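Local coordinates for trehalose monomycolate exporter MmpL3 (Mycobacterium tuberculosis, PDB 7NVH), which probably exports the mycolic acid precursor trehalose monomycolate across the inner membrane of the mycobacterium, as a transporter of the RND superfamily, at residues V9-M20 with L324-I335. Residues are numbered along the deposited sequence; the frame is centred on the assembly and turned at random.
Sequences VYRYRFIVIGVM and LSITVLPACLGI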
loop_
_atom_site.group_PDB
_atom_site.type_symbol
_atom_site.label_atom_id
_atom_site.label_comp_id
_atom_site.label_asym_id
_atom_site.label_seq_id
_atom_site.Cartn_x
_atom_site.Cartn_y
_atom_site.Cartn_z
ATOM N N VAL A 9 22.637 -27.488 4.788
ATOM C CA VAL A 9 21.198 -27.647 4.597
ATOM C C VAL A 9 20.853 -29.017 4.045
ATOM O O VAL A 9 19.672 -29.381 4.005
ATOM C CB VAL A 9 20.647 -26.547 3.669
ATOM C CG1 VAL A 9 21.005 -26.838 2.225
ATOM C CG2 VAL A 9 19.144 -26.380 3.845
ATOM N N TYR A 10 21.847 -29.792 3.623
ATOM C CA TYR A 10 21.611 -31.151 3.163
ATOM C C TYR A 10 21.889 -32.194 4.231
ATOM O O TYR A 10 21.172 -33.195 4.306
ATOM C CB TYR A 10 22.456 -31.462 1.927
ATOM C CG TYR A 10 22.128 -32.806 1.320
ATOM C CD1 TYR A 10 21.079 -32.947 0.427
ATOM C CD2 TYR A 10 22.857 -33.938 1.655
ATOM C CE1 TYR A 10 20.771 -34.170 -0.121
ATOM C CE2 TYR A 10 22.553 -35.165 1.113
ATOM C CZ TYR A 10 21.511 -35.276 0.225
ATOM O OH TYR A 10 21.207 -36.501 -0.320
ATOM N N ARG A 11 22.919 -32.000 5.055
ATOM C CA ARG A 11 23.164 -32.948 6.134
ATOM C C ARG A 11 21.992 -32.973 7.104
ATOM O O ARG A 11 21.540 -34.046 7.522
ATOM C CB ARG A 11 24.467 -32.606 6.856
ATOM C CG ARG A 11 24.863 -33.597 7.943
ATOM C CD ARG A 11 24.611 -35.036 7.511
ATOM N NE ARG A 11 24.286 -35.905 8.638
ATOM C CZ ARG A 11 24.035 -37.206 8.531
ATOM N NH1 ARG A 11 24.073 -37.793 7.342
ATOM N NH2 ARG A 11 23.747 -37.922 9.608
ATOM N N TYR A 12 21.475 -31.801 7.462
ATOM C CA TYR A 12 20.243 -31.677 8.233
ATOM C C TYR A 12 19.200 -31.087 7.294
ATOM O O TYR A 12 18.964 -29.881 7.278
ATOM C CB TYR A 12 20.437 -30.797 9.463
ATOM C CG TYR A 12 21.781 -30.942 10.126
ATOM C CD1 TYR A 12 22.762 -29.978 9.961
ATOM C CD2 TYR A 12 22.070 -32.040 10.918
ATOM C CE1 TYR A 12 23.989 -30.103 10.563
ATOM C CE2 TYR A 12 23.295 -32.175 11.524
ATOM C CZ TYR A 12 24.252 -31.203 11.345
ATOM O OH TYR A 12 25.480 -31.336 11.950
ATOM N N ARG A 13 18.575 -31.950 6.501
ATOM C CA ARG A 13 17.511 -31.538 5.600
ATOM C C ARG A 13 16.138 -31.907 6.130
ATOM O O ARG A 13 15.129 -31.571 5.503
ATOM C CB ARG A 13 17.724 -32.144 4.210
ATOM C CG ARG A 13 17.163 -33.534 4.028
ATOM C CD ARG A 13 17.761 -34.186 2.807
ATOM N NE ARG A 13 18.993 -34.889 3.132
ATOM C CZ ARG A 13 19.060 -36.185 3.409
ATOM N NH1 ARG A 13 17.961 -36.921 3.389
ATOM N NH2 ARG A 13 20.224 -36.744 3.699
ATOM N N PHE A 14 16.078 -32.585 7.273
ATOM C CA PHE A 14 14.835 -32.882 7.965
ATOM C C PHE A 14 14.587 -31.944 9.133
ATOM O O PHE A 14 13.451 -31.516 9.347
ATOM C CB PHE A 14 14.846 -34.328 8.458
ATOM C CG PHE A 14 14.957 -35.336 7.357
ATOM C CD1 PHE A 14 14.024 -35.373 6.340
ATOM C CD2 PHE A 14 16.001 -36.238 7.331
ATOM C CE1 PHE A 14 14.124 -36.298 5.326
ATOM C CE2 PHE A 14 16.106 -37.164 6.318
ATOM C CZ PHE A 14 15.165 -37.192 5.313
ATOM N N ILE A 15 15.632 -31.605 9.892
ATOM C CA ILE A 15 15.497 -30.645 10.980
ATOM C C ILE A 15 15.281 -29.228 10.474
ATOM O O ILE A 15 14.901 -28.352 11.255
ATOM C CB ILE A 15 16.732 -30.719 11.900
ATOM C CG1 ILE A 15 17.094 -32.175 12.173
ATOM C CG2 ILE A 15 16.466 -30.038 13.223
ATOM C CD1 ILE A 15 18.349 -32.342 12.994
ATOM N N VAL A 16 15.500 -28.976 9.186
ATOM C CA VAL A 16 15.180 -27.676 8.613
ATOM C C VAL A 16 13.829 -27.700 7.906
ATOM O O VAL A 16 13.182 -26.648 7.789
ATOM C CB VAL A 16 16.286 -27.207 7.645
ATOM C CG1 VAL A 16 16.479 -28.211 6.537
ATOM C CG2 VAL A 16 15.994 -25.822 7.089
ATOM N N ILE A 17 13.368 -28.870 7.463
ATOM C CA ILE A 17 12.057 -28.991 6.838
ATOM C C ILE A 17 10.957 -29.250 7.855
ATOM O O ILE A 17 9.773 -29.143 7.505
ATOM C CB ILE A 17 12.052 -30.105 5.771
ATOM C CG1 ILE A 17 10.959 -29.859 4.733
ATOM C CG2 ILE A 17 11.852 -31.463 6.419
ATOM C CD1 ILE A 17 10.988 -30.842 3.593
ATOM N N GLY A 18 11.304 -29.587 9.094
ATOM C CA GLY A 18 10.309 -29.834 10.119
ATOM C C GLY A 18 10.257 -28.763 11.188
ATOM O O GLY A 18 9.296 -28.694 11.957
ATOM N N VAL A 19 11.285 -27.923 11.252
ATOM C CA VAL A 19 11.317 -26.803 12.180
ATOM C C VAL A 19 10.886 -25.509 11.507
ATOM O O VAL A 19 10.115 -24.734 12.077
ATOM C CB VAL A 19 12.722 -26.664 12.804
ATOM C CG1 VAL A 19 12.867 -25.328 13.510
ATOM C CG2 VAL A 19 12.984 -27.805 13.771
ATOM N N MET A 20 11.364 -25.268 10.289
ATOM C CA MET A 20 10.968 -24.065 9.577
ATOM C C MET A 20 9.577 -24.178 8.973
ATOM O O MET A 20 9.055 -23.175 8.477
ATOM C CB MET A 20 11.988 -23.738 8.491
ATOM C CG MET A 20 13.131 -22.871 8.977
ATOM S SD MET A 20 12.705 -21.126 8.944
ATOM C CE MET A 20 12.135 -20.977 7.260
ATOM N N LEU A 324 12.722 -18.980 3.713
ATOM C CA LEU A 324 12.082 -20.202 3.240
ATOM C C LEU A 324 12.779 -20.739 2.001
ATOM O O LEU A 324 13.141 -21.918 1.947
ATOM C CB LEU A 324 10.607 -19.938 2.943
ATOM C CG LEU A 324 9.634 -19.857 4.114
ATOM C CD1 LEU A 324 8.263 -19.521 3.593
ATOM C CD2 LEU A 324 9.595 -21.180 4.838
ATOM N N SER A 325 13.010 -19.877 1.010
ATOM C CA SER A 325 13.565 -20.328 -0.258
ATOM C C SER A 325 14.973 -20.882 -0.103
ATOM O O SER A 325 15.392 -21.719 -0.906
ATOM C CB SER A 325 13.555 -19.180 -1.264
ATOM O OG SER A 325 12.236 -18.716 -1.482
ATOM N N ILE A 326 15.720 -20.430 0.905
ATOM C CA ILE A 326 17.071 -20.947 1.110
ATOM C C ILE A 326 17.156 -22.017 2.191
ATOM O O ILE A 326 18.223 -22.632 2.345
ATOM C CB ILE A 326 18.070 -19.812 1.426
ATOM C CG1 ILE A 326 17.970 -19.399 2.893
ATOM C CG2 ILE A 326 17.862 -18.636 0.492
ATOM C CD1 ILE A 326 18.954 -18.324 3.290
ATOM N N THR A 327 16.081 -22.270 2.940
ATOM C CA THR A 327 16.109 -23.279 3.991
ATOM C C THR A 327 15.218 -24.474 3.681
ATOM O O THR A 327 15.694 -25.611 3.653
ATOM C CB THR A 327 15.683 -22.657 5.325
ATOM O OG1 THR A 327 14.500 -21.878 5.125
ATOM C CG2 THR A 327 16.777 -21.762 5.871
ATOM N N VAL A 328 13.927 -24.246 3.450
ATOM C CA VAL A 328 12.996 -25.351 3.265
ATOM C C VAL A 328 13.081 -25.891 1.847
ATOM O O VAL A 328 13.169 -27.105 1.634
ATOM C CB VAL A 328 11.564 -24.906 3.607
ATOM C CG1 VAL A 328 10.565 -25.965 3.186
ATOM C CG2 VAL A 328 11.442 -24.624 5.084
ATOM N N LEU A 329 13.049 -24.997 0.861
ATOM C CA LEU A 329 13.048 -25.434 -0.533
ATOM C C LEU A 329 14.283 -26.246 -0.897
ATOM O O LEU A 329 14.132 -27.285 -1.562
ATOM C CB LEU A 329 12.869 -24.220 -1.448
ATOM C CG LEU A 329 12.606 -24.535 -2.917
ATOM C CD1 LEU A 329 11.354 -25.375 -3.056
ATOM C CD2 LEU A 329 12.470 -23.251 -3.702
ATOM N N PRO A 330 15.510 -25.856 -0.524
ATOM C CA PRO A 330 16.644 -26.759 -0.772
ATOM C C PRO A 330 16.498 -28.099 -0.078
ATOM O O PRO A 330 16.889 -29.124 -0.642
ATOM C CB PRO A 330 17.840 -25.964 -0.237
ATOM C CG PRO A 330 17.425 -24.556 -0.382
ATOM C CD PRO A 330 15.979 -24.564 0.002
ATOM N N ALA A 331 15.927 -28.127 1.126
ATOM C CA ALA A 331 15.681 -29.400 1.793
ATOM C C ALA A 331 14.610 -30.205 1.069
ATOM O O ALA A 331 14.741 -31.425 0.911
ATOM C CB ALA A 331 15.285 -29.164 3.248
ATOM N N CYS A 332 13.541 -29.537 0.627
ATOM C CA CYS A 332 12.502 -30.217 -0.139
ATOM C C CYS A 332 13.081 -30.848 -1.395
ATOM O O CYS A 332 12.714 -31.969 -1.764
ATOM C CB CYS A 332 11.391 -29.235 -0.507
ATOM S SG CYS A 332 10.118 -29.001 0.747
ATOM N N LEU A 333 13.985 -30.137 -2.068
ATOM C CA LEU A 333 14.597 -30.665 -3.279
ATOM C C LEU A 333 15.602 -31.767 -2.971
ATOM O O LEU A 333 15.736 -32.715 -3.751
ATOM C CB LEU A 333 15.263 -29.530 -4.053
ATOM C CG LEU A 333 14.299 -28.455 -4.554
ATOM C CD1 LEU A 333 15.051 -27.205 -4.964
ATOM C CD2 LEU A 333 13.473 -28.982 -5.709
ATOM N N GLY A 334 16.316 -31.662 -1.851
ATOM C CA GLY A 334 17.249 -32.711 -1.483
ATOM C C GLY A 334 16.554 -34.012 -1.140
ATOM O O GLY A 334 17.056 -35.094 -1.453
ATOM N N ILE A 335 15.399 -33.930 -0.478
ATOM C CA ILE A 335 14.627 -35.137 -0.201
ATOM C C ILE A 335 14.103 -35.742 -1.496
ATOM O O ILE A 335 14.182 -36.958 -1.707
ATOM C CB ILE A 335 13.484 -34.830 0.780
ATOM C CG1 ILE A 335 14.044 -34.357 2.119
ATOM C CG2 ILE A 335 12.614 -36.051 0.981
ATOM C CD1 ILE A 335 12.989 -33.850 3.068
#
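Arg13 lies over Ala331 and Ile335, where the turn leaving the amino-terminal helix 2-11 enters the first transmembrane span of this RND-type transporter and packs on helix 305-336. Followed outward, its CB rests 4.0 Å from Ala331 CB; CG meets Ile335 CG1; CD stays beside that same CG1 and near the backbone of Ile335. A bend at chi3 (88°) then turns the chain back to its own segment, where NE donates to Tyr10 O (3.0 Å) in the carbonyl plane and stands over the centre of the Tyr10 ring. Arginine suits this border because its methylenes pack like an apolar residue while its NE is bonded to a carbonyl in the last turn of helix 2-11. Gly334, without a side chain, lets the edge of the Tyr10 ring approach, CE1 lying 4.0 Å from Gly334 CA. Small Ala331 likewise admits the other chain closely, its CB touching Val16 CG1 as well as Arg13 O. Ile17 holds CG1 anti to its backbone N (chi1 -156°), which carries CD1 to Cys332 SG and, tip to tip, to Ile335 CD1. On its far side, helix 305-336 packs against helices 203-227 and 248-265 through Leu329 and Leu333. Towards Leu324, flexible Met20 sets CB on Val328 CG2 and folds its chain so that CE lies 3.5 Å from Leu324 CD2.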